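Local coordinates for SsfS6 (Streptomyces sp. SF2575, PDB 4FZR), which belongs to the GT-B clan as a two-domain protein related to erythromycin biosynthesis protein CIII, with a parallel sheet in each domain, at residues M74-S79 and V108-D113; A117-W122 and A141-P146; R153-E158 and A336-A341; P183-D188 and A389-L394. One frame throughout, in Å; residues are numbered along the deposited sequence. Where two conformers were deposited one is given.

In the fold
The four contacts follow a GT-B chain from within one domain to the joints between two. Contacts 1 and 2 both use helix 93-122 and lie wholly in the N-terminal domain, their centres about 20 Å apart; contact 1 closes before contact 2 opens. Contacts 3 and 4 alternate along the chain, each pairing a segment of the N-terminal half with one from the C-terminal half. Contact 3 lies where a loop meets helix 333-341, and contact 4 where the last helix returns to the N-terminal sheet, their centres about 21 Å apart. Contacts 2 and 4 touch through P146 and L184, and both reach the second subunit. The two halves are thus joined at separate places.

Contact 1 of 4, residues M74-S79 and V108-D113; sequences MPEVLS and VLRMRD
E76 of helix 74-78 and R110 of helix 93-122 face each other without forming a salt bridge: E76 OE2 stands 4.2 Å from R110 NH2, level with the edge of the guanidinium and near its plane. A water fills the role of go-between. It donates to E76 OE2 at 2.6 Å and accepts from R110 NH2 at 2.7 Å, so one water bridges the two groups, and the opposite charges probably favour this, in a setting where both side chains are exposed.

The other touch is a loose van der Waals one: CG1 of the buried V77 lies 4.4 Å from R110 NH1, obliquely to the guanidinium. R110 reaches this place by successive bends, chi2 -71° and chi3 -76°, which fold the chain instead of extending it.

Within the short helix, P75 O receives S79 N and S79 OG from opposite faces of its plane, the hydroxyl at 3.0 Å.

The neighbours set the frame. E76 OE1 is hydrogen-bonded to D73 N, and V77 O to R106 NE of helix 93-122. M74, a selenomethionine, rests on Y104 and L107 of that same long helix, so helix 74-78 rests against it, while V108 and M111 turn to helix 135-143.

Contact 2 of 4, residues A117-W122 and A141-P146; sequences ALAERW and ATLGIP
The last turn of helix 93-122, which sets A119 and E120 against L143, is held by W122 N, 2.8 Å from L118 O. It presents A119 and E120 side by side to a single leucine.

L143 works as a fork. One prong, CD1, sits 3.5 Å from A119 CB, a close methyl-to-methyl approach, and lies 3.9 Å from A119 O. The other prong, CD2, comes to 3.9 Å from E120 CG, so the glutamate contributes its aliphatic stem while its carboxylate continues beyond. Chi1 of -60° puts CG of L143 anti to the carbonyl carbon, on the side of the neighbouring helix, where both methyls make contact; A119 in turn points its CB toward L143. No hydrogen bond spans the two segments, and the joint is a modest apolar one. The helix ends with L143, and G144, whose positive phi (64°) suits glycine, leads the chain on to I145 and P146.

The arrangement belongs to a beta-alpha-beta crossover: helix 135-143 links the parallel strands 126-130 and 147-150, and the end of helix 93-122 packs beside it. L116 also touches L143, extending the seam one turn back. W122 makes a cation-pi contact with R17 and meets F222 of the second subunit, placing this end of helix 93-122 between the sheet and the dimer partner.

Contact 3 of 4, residues R153-E158 and A336-A341; sequences RLASPE and ARLLHA
L338 has a first torsion of -96°, well away from a staggered value, and with chi2 at 49° this swings CD2 out from its helix toward L154 and A155. On the other side the backbone does the aiming: L154 has helix-like angles while A155 is extended, and both residues point their CB atoms at helix 333-341.

CD2 of L338 is the branch that does the touching. It lies 3.8 Å from A155 CB, methyl against methyl, and 4.1 Å from L154 O, so it rests beside the peptide as well as the side chain. L154 CB is more distant, at 4.5 Å from the same CD2. No hydrogen bond crosses between the segments; the joint is a small apolar one in which one leucine methyl is set against two consecutive residues of a loop. The buried L154 carries on past it to T313, L314 and L317 of helix 310-318.

Charged pairs lie near this apolar patch. R153 forms salt bridges with E130 and with E331, and R337 forms one with E93 of helix 93-122.

Here the halves of the GT-B fold meet: the loop after strand 147-150 of the N-terminal sheet, which ends with P157 at the N-cap of helix 158-167, packs against helices 310-318 and 333-341, which accompany strand 323-325 in the C-terminal sheet.

Contact 4 of 4, residues P183-D188 and A389-L394; sequences PLLSID and ADIVRL
Strand 185-188, which points L185 and I187 at I391 and L394, runs nearly antiparallel to helix 389-394, the two axes at 165° and 10.9 Å apart at their nearest. Alternation along the strand puts both of its contacting residues on the same side, and a step of three along the helix does the same for its pair.

I391 CG2 is the shared point. It lies 3.6 Å from I187 CD1, where the two isoleucines slide past each other in opposite directions, and 4.1 Å from L185 CD1, whose side chain slants across it. For I391 this follows from CG2 lying anti to the backbone N, with CG1 beside that N (chi1 -70°). L185 CD1 is also 4.1 Å from L394 CB, these side chains crossing at about a right angle. The interface is wholly apolar, without a hydrogen bond between the segments.

In GT-B proteins the last helix commonly crosses back from the C-terminal domain to the N-terminal one, and this contact fits that pattern: L185 and I187 also touch I148 of the neighbouring strand, I391 and L394 reach T203, and V392 turns from the strand to A38 and L39 of helix 33-41.

On the helix itself R393 and D390 form a salt bridge, NH1 meeting OD1 on the anti side of the carboxylate and 21° out of its plane; the modelled distance of 2.5 Å between R393 NH1 and D390 OD1 is doubtfully short. One face of the guanidinium covers A389 O. Close to the second subunit, R393 NE nears R393 NE of that chain, and A389 packs on its A42.

Contact 1 of 4, residues M74-S79 and V108-D113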
loop_
_atom_site.group_PDB
_atom_site.type_symbol
_atom_site.label_atom_id
_atom_site.label_comp_id
_atom_site.label_asym_id
_atom_site.label_seq_id
_atom_site.Cartn_x
_atom_site.Cartn_y
_atom_site.Cartn_z
HETATM N N MSE A 74 14.206 20.495 -0.576
HETATM C CA MSE A 74 15.643 20.389 -0.373
HETATM C C MSE A 74 16.417 21.699 -0.587
HETATM O O MSE A 74 17.287 22.032 0.218
HETATM C CB MSE A 74 16.222 19.278 -1.248
HETATM C CG MSE A 74 16.166 17.901 -0.604
HETATM SE SE MSE A 74 17.088 17.835 1.120
HETATM C CE MSE A 74 18.735 18.774 0.641
ATOM N N PRO A 75 16.108 22.446 -1.662
ATOM C CA PRO A 75 16.816 23.712 -1.900
ATOM C C PRO A 75 16.818 24.603 -0.668
ATOM O O PRO A 75 17.832 25.213 -0.334
ATOM C CB PRO A 75 16.000 24.361 -3.019
ATOM C CG PRO A 75 15.403 23.213 -3.753
ATOM C CD PRO A 75 15.108 22.170 -2.709
ATOM N N GLU A 76 15.668 24.668 -0.008
ATOM C CA GLU A 76 15.512 25.404 1.238
ATOM C C GLU A 76 16.672 25.155 2.199
ATOM O O GLU A 76 17.156 26.082 2.848
ATOM C CB GLU A 76 14.213 24.974 1.915
ATOM C CG GLU A 76 13.348 26.109 2.385
ATOM C CD GLU A 76 11.941 25.647 2.697
ATOM O OE1 GLU A 76 11.393 24.848 1.906
ATOM O OE2 GLU A 76 11.386 26.073 3.731
ATOM N N VAL A 77 17.112 23.900 2.285
ATOM C CA VAL A 77 18.082 23.490 3.300
ATOM C C VAL A 77 19.472 23.346 2.691
ATOM O O VAL A 77 20.481 23.374 3.396
ATOM C CB VAL A 77 17.665 22.159 4.016
ATOM C CG1 VAL A 77 16.260 21.729 3.610
ATOM C CG2 VAL A 77 18.665 21.036 3.746
ATOM N N LEU A 78 19.517 23.195 1.374
ATOM C CA LEU A 78 20.774 23.058 0.656
ATOM C C LEU A 78 21.460 24.415 0.471
ATOM O O LEU A 78 22.686 24.490 0.380
ATOM C CB LEU A 78 20.514 22.420 -0.708
ATOM C CG LEU A 78 21.745 22.052 -1.535
ATOM C CD1 LEU A 78 22.722 21.210 -0.729
ATOM C CD2 LEU A 78 21.326 21.313 -2.794
ATOM N N SER A 79 20.661 25.480 0.442
ATOM C CA SER A 79 21.135 26.808 0.053
ATOM C C SER A 79 21.613 27.672 1.226
ATOM O O SER A 79 22.162 28.755 1.014
ATOM C CB SER A 79 20.031 27.546 -0.711
ATOM O OG SER A 79 19.702 26.873 -1.915
ATOM N N VAL A 108 18.650 16.848 8.637
ATOM C CA VAL A 108 18.498 16.123 9.890
ATOM C C VAL A 108 18.143 17.063 11.038
ATOM O O VAL A 108 17.357 16.713 11.918
ATOM C CB VAL A 108 19.793 15.389 10.255
ATOM C CG1 VAL A 108 19.634 14.671 11.583
ATOM C CG2 VAL A 108 20.168 14.411 9.155
ATOM N N LEU A 109 18.729 18.258 11.019
ATOM C CA LEU A 109 18.546 19.236 12.086
ATOM C C LEU A 109 17.111 19.748 12.146
ATOM O O LEU A 109 16.631 20.159 13.201
ATOM C CB LEU A 109 19.496 20.418 11.885
ATOM C CG LEU A 109 20.990 20.094 11.809
ATOM C CD1 LEU A 109 21.815 21.372 11.709
ATOM C CD2 LEU A 109 21.416 19.275 13.010
ATOM N N ARG A 110 16.433 19.733 11.004
ATOM C CA ARG A 110 15.040 20.157 10.940
ATOM C C ARG A 110 14.098 19.065 11.449
ATOM O O ARG A 110 12.971 19.352 11.855
ATOM C CB ARG A 110 14.669 20.525 9.502
ATOM C CG ARG A 110 15.606 21.536 8.856
ATOM C CD ARG A 110 15.435 22.933 9.445
ATOM N NE ARG A 110 14.228 23.595 8.954
ATOM C CZ ARG A 110 14.140 24.230 7.788
ATOM N NH1 ARG A 110 15.187 24.295 6.973
ATOM N NH2 ARG A 110 12.999 24.801 7.431
HETATM N N MSE A 111 14.566 17.818 11.439
HETATM C CA MSE A 111 13.701 16.663 11.677
HETATM C C MSE A 111 13.924 15.970 13.021
HETATM O O MSE A 111 12.996 15.384 13.575
HETATM C CB MSE A 111 13.904 15.629 10.563
HETATM C CG MSE A 111 13.197 15.949 9.253
HETATM SE SE MSE A 111 13.565 14.627 7.860
HETATM C CE MSE A 111 12.196 15.172 6.574
ATOM N N ARG A 112 15.144 16.030 13.542
ATOM C CA ARG A 112 15.535 15.150 14.644
ATOM C C ARG A 112 14.682 15.310 15.908
ATOM O O ARG A 112 14.349 14.317 16.555
ATOM C CB ARG A 112 17.026 15.311 14.970
ATOM C CG ARG A 112 17.423 16.650 15.576
ATOM C CD ARG A 112 18.942 16.786 15.606
ATOM N NE ARG A 112 19.401 17.933 16.393
ATOM C CZ ARG A 112 19.953 17.858 17.604
ATOM N NH1 ARG A 112 20.138 16.688 18.206
ATOM N NH2 ARG A 112 20.330 18.967 18.223
ATOM N N ASP A 113 14.323 16.541 16.256
ATOM C CA ASP A 113 13.554 16.781 17.478
ATOM C C ASP A 113 12.232 16.019 17.480
ATOM O O ASP A 113 11.940 15.272 18.415
ATOM C CB ASP A 113 13.291 18.276 17.672
ATOM C CG ASP A 113 14.535 19.036 18.095
ATOM O OD1 ASP A 113 15.423 18.423 18.727
ATOM O OD2 ASP A 113 14.622 20.248 17.801
HETATM O O HOH W 1 13.221 26.668 5.488
#

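Contact 2 of 4, residues A117-W122 and A141-P146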
loop_
_atom_site.group_PDB
_atom_site.type_symbol
_atom_site.label_atom_id
_atom_site.label_comp_id
_atom_site.label_asym_id
_atom_site.label_seq_id
_atom_site.Cartn_x
_atom_site.Cartn_y
_atom_site.Cartn_z
ATOM N N ALA A 117 11.335 12.504 19.477
ATOM C CA ALA A 117 10.208 12.579 20.399
ATOM C C ALA A 117 9.175 11.532 20.013
ATOM O O ALA A 117 8.611 10.854 20.868
ATOM C CB ALA A 117 9.584 13.977 20.384
ATOM N N LEU A 118 8.942 11.399 18.713
ATOM C CA LEU A 118 7.999 10.413 18.207
ATOM C C LEU A 118 8.446 8.996 18.566
ATOM O O LEU A 118 7.641 8.180 19.009
ATOM C CB LEU A 118 7.857 10.551 16.690
ATOM C CG LEU A 118 6.946 9.536 16.001
ATOM C CD1 LEU A 118 5.509 9.636 16.506
ATOM C CD2 LEU A 118 7.006 9.734 14.496
ATOM N N ALA A 119 9.733 8.717 18.379
ATOM C CA ALA A 119 10.284 7.383 18.623
ATOM C C ALA A 119 10.268 7.008 20.104
ATOM O O ALA A 119 10.195 5.831 20.458
ATOM C CB ALA A 119 11.700 7.296 18.077
ATOM N N GLU A 120 10.355 8.010 20.969
ATOM C CA GLU A 120 10.280 7.780 22.404
ATOM C C GLU A 120 8.856 7.429 22.830
ATOM O O GLU A 120 8.654 6.633 23.744
ATOM C CB GLU A 120 10.779 9.011 23.160
ATOM C CG GLU A 120 12.291 9.075 23.277
ATOM C CD GLU A 120 12.797 10.475 23.560
ATOM O OE1 GLU A 120 11.959 11.389 23.710
ATOM O OE2 GLU A 120 14.032 10.663 23.625
ATOM N N ARG A 121 7.872 8.033 22.172
ATOM C CA ARG A 121 6.476 7.734 22.461
ATOM C C ARG A 121 6.058 6.412 21.832
ATOM O O ARG A 121 5.331 5.626 22.440
ATOM C CB ARG A 121 5.568 8.850 21.946
ATOM C CG ARG A 121 5.547 10.088 22.820
ATOM C CD ARG A 121 4.607 11.138 22.253
ATOM N NE ARG A 121 4.345 12.220 23.201
ATOM C CZ ARG A 121 5.127 13.283 23.371
ATOM N NH1 ARG A 121 6.242 13.425 22.662
ATOM N NH2 ARG A 121 4.796 14.209 24.259
ATOM N N TRP A 122 6.520 6.173 20.611
ATOM C CA TRP A 122 6.081 5.009 19.843
ATOM C C TRP A 122 6.912 3.764 20.145
ATOM O O TRP A 122 6.420 2.641 20.026
ATOM C CB TRP A 122 6.129 5.324 18.346
ATOM C CG TRP A 122 5.273 4.427 17.509
ATOM C CD1 TRP A 122 3.919 4.286 17.585
ATOM C CD2 TRP A 122 5.710 3.558 16.455
ATOM N NE1 TRP A 122 3.485 3.379 16.647
ATOM C CE2 TRP A 122 4.565 2.919 15.942
ATOM C CE3 TRP A 122 6.956 3.257 15.900
ATOM C CZ2 TRP A 122 4.629 1.996 14.902
ATOM C CZ3 TRP A 122 7.018 2.339 14.867
ATOM C CH2 TRP A 122 5.860 1.721 14.377
ATOM N N ALA A 141 20.724 5.506 16.920
ATOM C CA ALA A 141 21.888 5.606 17.791
ATOM C C ALA A 141 21.507 6.236 19.126
ATOM O O ALA A 141 22.097 5.926 20.163
ATOM C CB ALA A 141 22.983 6.422 17.113
ATOM N N THR A 142 20.514 7.117 19.096
ATOM C CA THR A 142 20.090 7.827 20.296
ATOM C C THR A 142 19.302 6.919 21.241
ATOM O O THR A 142 19.447 7.017 22.459
ATOM C CB THR A 142 19.243 9.077 19.947
ATOM O OG1 THR A 142 20.006 9.966 19.119
ATOM C CG2 THR A 142 18.827 9.818 21.205
ATOM N N LEU A 143 18.479 6.033 20.681
ATOM C CA LEU A 143 17.660 5.129 21.488
ATOM C C LEU A 143 18.343 3.781 21.696
ATOM O O LEU A 143 17.834 2.925 22.417
ATOM C CB LEU A 143 16.302 4.883 20.826
ATOM C CG LEU A 143 15.359 6.060 20.570
ATOM C CD1 LEU A 143 14.038 5.531 20.028
ATOM C CD2 LEU A 143 15.132 6.887 21.824
ATOM N N GLY A 144 19.486 3.587 21.047
ATOM C CA GLY A 144 20.199 2.326 21.131
ATOM C C GLY A 144 19.421 1.164 20.536
ATOM O O GLY A 144 19.259 0.126 21.179
ATOM N N ILE A 145 18.936 1.342 19.310
ATOM C CA ILE A 145 18.246 0.275 18.588
ATOM C C ILE A 145 18.848 0.129 17.192
ATOM O O ILE A 145 19.421 1.078 16.657
ATOM C CB ILE A 145 16.728 0.548 18.466
ATOM C CG1 ILE A 145 16.470 1.792 17.608
ATOM C CG2 ILE A 145 16.093 0.676 19.852
ATOM C CD1 ILE A 145 15.011 2.152 17.488
ATOM N N PRO A 146 18.735 -1.071 16.600
ATOM C CA PRO A 146 19.292 -1.326 15.266
ATOM C C PRO A 146 18.577 -0.534 14.173
ATOM O O PRO A 146 17.437 -0.124 14.369
ATOM C CB PRO A 146 19.066 -2.832 15.071
ATOM C CG PRO A 146 17.976 -3.190 16.024
ATOM C CD PRO A 146 18.119 -2.273 17.188
#

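Contact 3 of 4, residues R153-E158 and A336-A341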
loop_
_atom_site.group_PDB
_atom_site.type_symbol
_atom_site.label_atom_id
_atom_site.label_comp_id
_atom_site.label_asym_id
_atom_site.label_seq_id
_atom_site.Cartn_x
_atom_site.Cartn_y
_atom_site.Cartn_z
ATOM N N ARG A 153 19.028 4.192 -5.123
ATOM C CA ARG A 153 19.765 4.693 -6.279
ATOM C C ARG A 153 20.591 3.579 -6.904
ATOM O O ARG A 153 20.996 2.636 -6.219
ATOM C CB ARG A 153 20.702 5.825 -5.848
ATOM C CG ARG A 153 19.985 6.988 -5.188
ATOM C CD ARG A 153 20.940 7.988 -4.553
ATOM N NE ARG A 153 20.211 9.083 -3.913
ATOM C CZ ARG A 153 19.655 9.007 -2.707
ATOM N NH1 ARG A 153 19.743 7.890 -1.999
ATOM N NH2 ARG A 153 19.007 10.049 -2.203
ATOM N N LEU A 154 20.841 3.684 -8.205
ATOM C CA LEU A 154 21.743 2.758 -8.874
ATOM C C LEU A 154 23.132 2.916 -8.282
ATOM O O LEU A 154 23.826 1.933 -8.023
ATOM C CB LEU A 154 21.799 3.039 -10.373
ATOM C CG LEU A 154 20.753 2.382 -11.273
ATOM C CD1 LEU A 154 21.027 2.752 -12.721
ATOM C CD2 LEU A 154 20.756 0.872 -11.107
ATOM N N ALA A 155 23.527 4.165 -8.068
ATOM C CA ALA A 155 24.834 4.469 -7.506
ATOM C C ALA A 155 24.717 5.592 -6.484
ATOM O O ALA A 155 24.180 6.662 -6.773
ATOM C CB ALA A 155 25.804 4.851 -8.605
ATOM N N SER A 156 25.216 5.333 -5.282
ATOM C CA SER A 156 25.162 6.309 -4.204
ATOM C C SER A 156 26.572 6.658 -3.732
ATOM O O SER A 156 27.150 5.942 -2.912
ATOM C CB SER A 156 24.333 5.761 -3.038
ATOM O OG SER A 156 23.014 5.450 -3.457
ATOM N N PRO A 157 27.132 7.761 -4.255
ATOM C CA PRO A 157 28.466 8.224 -3.859
ATOM C C PRO A 157 28.675 8.202 -2.348
ATOM O O PRO A 157 27.836 8.717 -1.605
ATOM C CB PRO A 157 28.493 9.666 -4.364
ATOM C CG PRO A 157 27.588 9.665 -5.545
ATOM C CD PRO A 157 26.519 8.640 -5.268
ATOM N N GLU A 158 29.778 7.609 -1.900
ATOM C CA GLU A 158 30.111 7.593 -0.481
ATOM C C GLU A 158 30.479 9.002 -0.021
ATOM O O GLU A 158 30.462 9.301 1.173
ATOM C CB GLU A 158 31.269 6.630 -0.208
ATOM C CG GLU A 158 32.624 7.138 -0.684
ATOM C CD GLU A 158 33.733 6.113 -0.518
ATOM O OE1 GLU A 158 33.606 5.227 0.353
ATOM O OE2 GLU A 158 34.733 6.196 -1.262
ATOM N N ALA A 336 23.380 7.515 -14.313
ATOM C CA ALA A 336 23.226 7.677 -15.754
ATOM C C ALA A 336 24.473 7.182 -16.487
ATOM O O ALA A 336 24.384 6.659 -17.598
ATOM C CB ALA A 336 22.938 9.131 -16.100
ATOM N N ARG A 337 25.632 7.345 -15.856
ATOM C CA ARG A 337 26.880 6.837 -16.412
ATOM C C ARG A 337 26.838 5.314 -16.445
ATOM O O ARG A 337 27.063 4.698 -17.488
ATOM C CB ARG A 337 28.075 7.317 -15.586
ATOM C CG ARG A 337 28.318 8.814 -15.669
ATOM C CD ARG A 337 29.500 9.244 -14.817
ATOM N NE ARG A 337 29.354 10.617 -14.340
ATOM C CZ ARG A 337 30.359 11.388 -13.934
ATOM N NH1 ARG A 337 31.608 10.937 -13.950
ATOM N NH2 ARG A 337 30.117 12.623 -13.519
ATOM N N LEU A 338 26.548 4.717 -15.293
ATOM C CA LEU A 338 26.394 3.272 -15.188
ATOM C C LEU A 338 25.452 2.764 -16.270
ATOM O O LEU A 338 25.717 1.748 -16.914
ATOM C CB LEU A 338 25.832 2.901 -13.815
ATOM C CG LEU A 338 26.830 2.484 -12.734
ATOM C CD1 LEU A 338 27.985 3.472 -12.624
ATOM C CD2 LEU A 338 26.103 2.338 -11.401
ATOM N N LEU A 339 24.355 3.486 -16.464
ATOM C CA LEU A 339 23.332 3.103 -17.428
ATOM C C LEU A 339 23.865 3.140 -18.856
ATOM O O LEU A 339 23.620 2.224 -19.644
ATOM C CB LEU A 339 22.118 4.027 -17.296
ATOM C CG LEU A 339 20.903 3.691 -18.163
ATOM C CD1 LEU A 339 20.453 2.253 -17.941
ATOM C CD2 LEU A 339 19.772 4.664 -17.872
ATOM N N HIS A 340 24.596 4.200 -19.182
ATOM C CA HIS A 340 25.137 4.381 -20.522
ATOM C C HIS A 340 26.144 3.289 -20.876
ATOM O O HIS A 340 26.135 2.756 -21.987
ATOM C CB HIS A 340 25.814 5.745 -20.634
ATOM C CG HIS A 340 26.228 6.096 -22.028
ATOM N ND1 HIS A 340 25.314 6.378 -23.020
ATOM C CD2 HIS A 340 27.450 6.197 -22.602
ATOM C CE1 HIS A 340 25.955 6.647 -24.143
ATOM N NE2 HIS A 340 27.252 6.545 -23.917
ATOM N N ALA A 341 27.010 2.967 -19.920
ATOM C CA ALA A 341 28.056 1.967 -20.120
ATOM C C ALA A 341 27.472 0.571 -20.331
ATOM O O ALA A 341 28.044 -0.245 -21.054
ATOM C CB ALA A 341 29.020 1.965 -18.930
#

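Contact 4 of 4, residues P183-D188 and A389-L394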
loop_
_atom_site.group_PDB
_atom_site.type_symbol
_atom_site.label_atom_id
_atom_site.label_comp_id
_atom_site.label_asym_id
_atom_site.label_seq_id
_atom_site.Cartn_x
_atom_site.Cartn_y
_atom_site.Cartn_z
ATOM N N PRO A 183 24.568 -0.186 10.216
ATOM C CA PRO A 183 23.207 -0.689 10.024
ATOM C C PRO A 183 23.146 -2.201 10.186
ATOM O O PRO A 183 24.111 -2.889 9.858
ATOM C CB PRO A 183 22.886 -0.291 8.581
ATOM C CG PRO A 183 24.220 -0.168 7.914
ATOM C CD PRO A 183 25.138 0.360 8.971
ATOM N N LEU A 184 22.031 -2.704 10.702
ATOM C CA LEU A 184 21.800 -4.139 10.779
ATOM C C LEU A 184 21.968 -4.743 9.387
ATOM O O LEU A 184 22.730 -5.690 9.190
ATOM C CB LEU A 184 20.387 -4.407 11.301
ATOM C CG LEU A 184 20.055 -5.830 11.751
ATOM C CD1 LEU A 184 20.816 -6.185 13.019
ATOM C CD2 LEU A 184 18.554 -5.974 11.956
ATOM N N LEU A 185 21.236 -4.184 8.428
ATOM C CA LEU A 185 21.365 -4.540 7.022
ATOM C C LEU A 185 21.663 -3.289 6.215
ATOM O O LEU A 185 21.188 -2.205 6.544
ATOM C CB LEU A 185 20.062 -5.144 6.497
ATOM C CG LEU A 185 19.845 -6.653 6.570
ATOM C CD1 LEU A 185 18.613 -7.022 5.761
ATOM C CD2 LEU A 185 21.063 -7.403 6.063
ATOM N N SER A 186 22.448 -3.440 5.158
ATOM C CA SER A 186 22.648 -2.359 4.207
ATOM C C SER A 186 22.274 -2.874 2.827
ATOM O O SER A 186 22.970 -3.706 2.249
ATOM C CB SER A 186 24.088 -1.856 4.226
ATOM O OG SER A 186 24.272 -0.847 3.245
ATOM N N ILE A 187 21.167 -2.365 2.303
ATOM C CA ILE A 187 20.543 -2.957 1.131
ATOM C C ILE A 187 20.885 -2.201 -0.146
ATOM O O ILE A 187 20.960 -0.972 -0.161
ATOM C CB ILE A 187 19.021 -3.045 1.324
ATOM C CG1 ILE A 187 18.729 -3.819 2.616
ATOM C CG2 ILE A 187 18.366 -3.697 0.115
ATOM C CD1 ILE A 187 17.291 -3.813 3.044
ATOM N N ASP A 188 21.100 -2.962 -1.213
ATOM C CA ASP A 188 21.535 -2.416 -2.489
ATOM C C ASP A 188 20.664 -2.968 -3.613
ATOM O O ASP A 188 20.281 -4.139 -3.591
ATOM C CB ASP A 188 23.000 -2.781 -2.728
ATOM C CG ASP A 188 23.608 -2.022 -3.882
ATOM O OD1 ASP A 188 23.484 -2.491 -5.033
ATOM O OD2 ASP A 188 24.209 -0.955 -3.635
ATOM N N ALA A 389 10.081 -9.153 0.159
ATOM C CA ALA A 389 9.566 -10.162 1.082
ATOM C C ALA A 389 10.710 -11.035 1.608
ATOM O O ALA A 389 10.741 -11.383 2.791
ATOM C CB ALA A 389 8.508 -11.022 0.401
ATOM N N ASP A 390 11.649 -11.375 0.725
ATOM C CA ASP A 390 12.823 -12.162 1.109
ATOM C C ASP A 390 13.643 -11.397 2.151
ATOM O O ASP A 390 14.072 -11.963 3.158
ATOM C CB ASP A 390 13.717 -12.481 -0.103
ATOM C CG ASP A 390 13.035 -13.369 -1.142
ATOM O OD1 ASP A 390 12.157 -14.178 -0.780
ATOM O OD2 ASP A 390 13.396 -13.266 -2.336
ATOM N N ILE A 391 13.857 -10.109 1.902
ATOM C CA ILE A 391 14.656 -9.264 2.791
ATOM C C ILE A 391 14.051 -9.137 4.189
ATOM O O ILE A 391 14.775 -9.015 5.178
ATOM C CB ILE A 391 14.845 -7.851 2.201
ATOM C CG1 ILE A 391 15.777 -7.907 0.984
ATOM C CG2 ILE A 391 15.383 -6.884 3.264
ATOM C CD1 ILE A 391 17.122 -8.537 1.255
ATOM N N VAL A 392 12.725 -9.163 4.274
ATOM C CA VAL A 392 12.062 -9.083 5.568
ATOM C C VAL A 392 12.435 -10.294 6.421
ATOM O O VAL A 392 12.667 -10.168 7.623
ATOM C CB VAL A 392 10.526 -8.986 5.428
ATOM C CG1 VAL A 392 9.859 -9.132 6.788
ATOM C CG2 VAL A 392 10.130 -7.661 4.785
ATOM N N ARG A 393 12.507 -11.465 5.795
ATOM C CA ARG A 393 12.905 -12.677 6.503
ATOM C C ARG A 393 14.324 -12.531 7.040
ATOM O O ARG A 393 14.618 -12.934 8.164
ATOM C CB ARG A 393 12.797 -13.895 5.589
ATOM C CG ARG A 393 11.366 -14.242 5.242
ATOM C CD ARG A 393 11.278 -15.401 4.282
ATOM N NE ARG A 393 10.315 -15.121 3.212
ATOM C CZ ARG A 393 10.615 -15.076 1.915
ATOM N NH1 ARG A 393 11.854 -15.277 1.478
ATOM N NH2 ARG A 393 9.663 -14.812 1.032
ATOM N N LEU A 394 15.200 -11.946 6.233
ATOM C CA LEU A 394 16.553 -11.642 6.679
ATOM C C LEU A 394 16.506 -10.743 7.909
ATOM O O LEU A 394 17.117 -11.046 8.935
ATOM C CB LEU A 394 17.351 -10.960 5.563
ATOM C CG LEU A 394 18.193 -11.863 4.658
ATOM C CD1 LEU A 394 17.360 -12.988 4.063
ATOM C CD2 LEU A 394 18.840 -11.039 3.557
#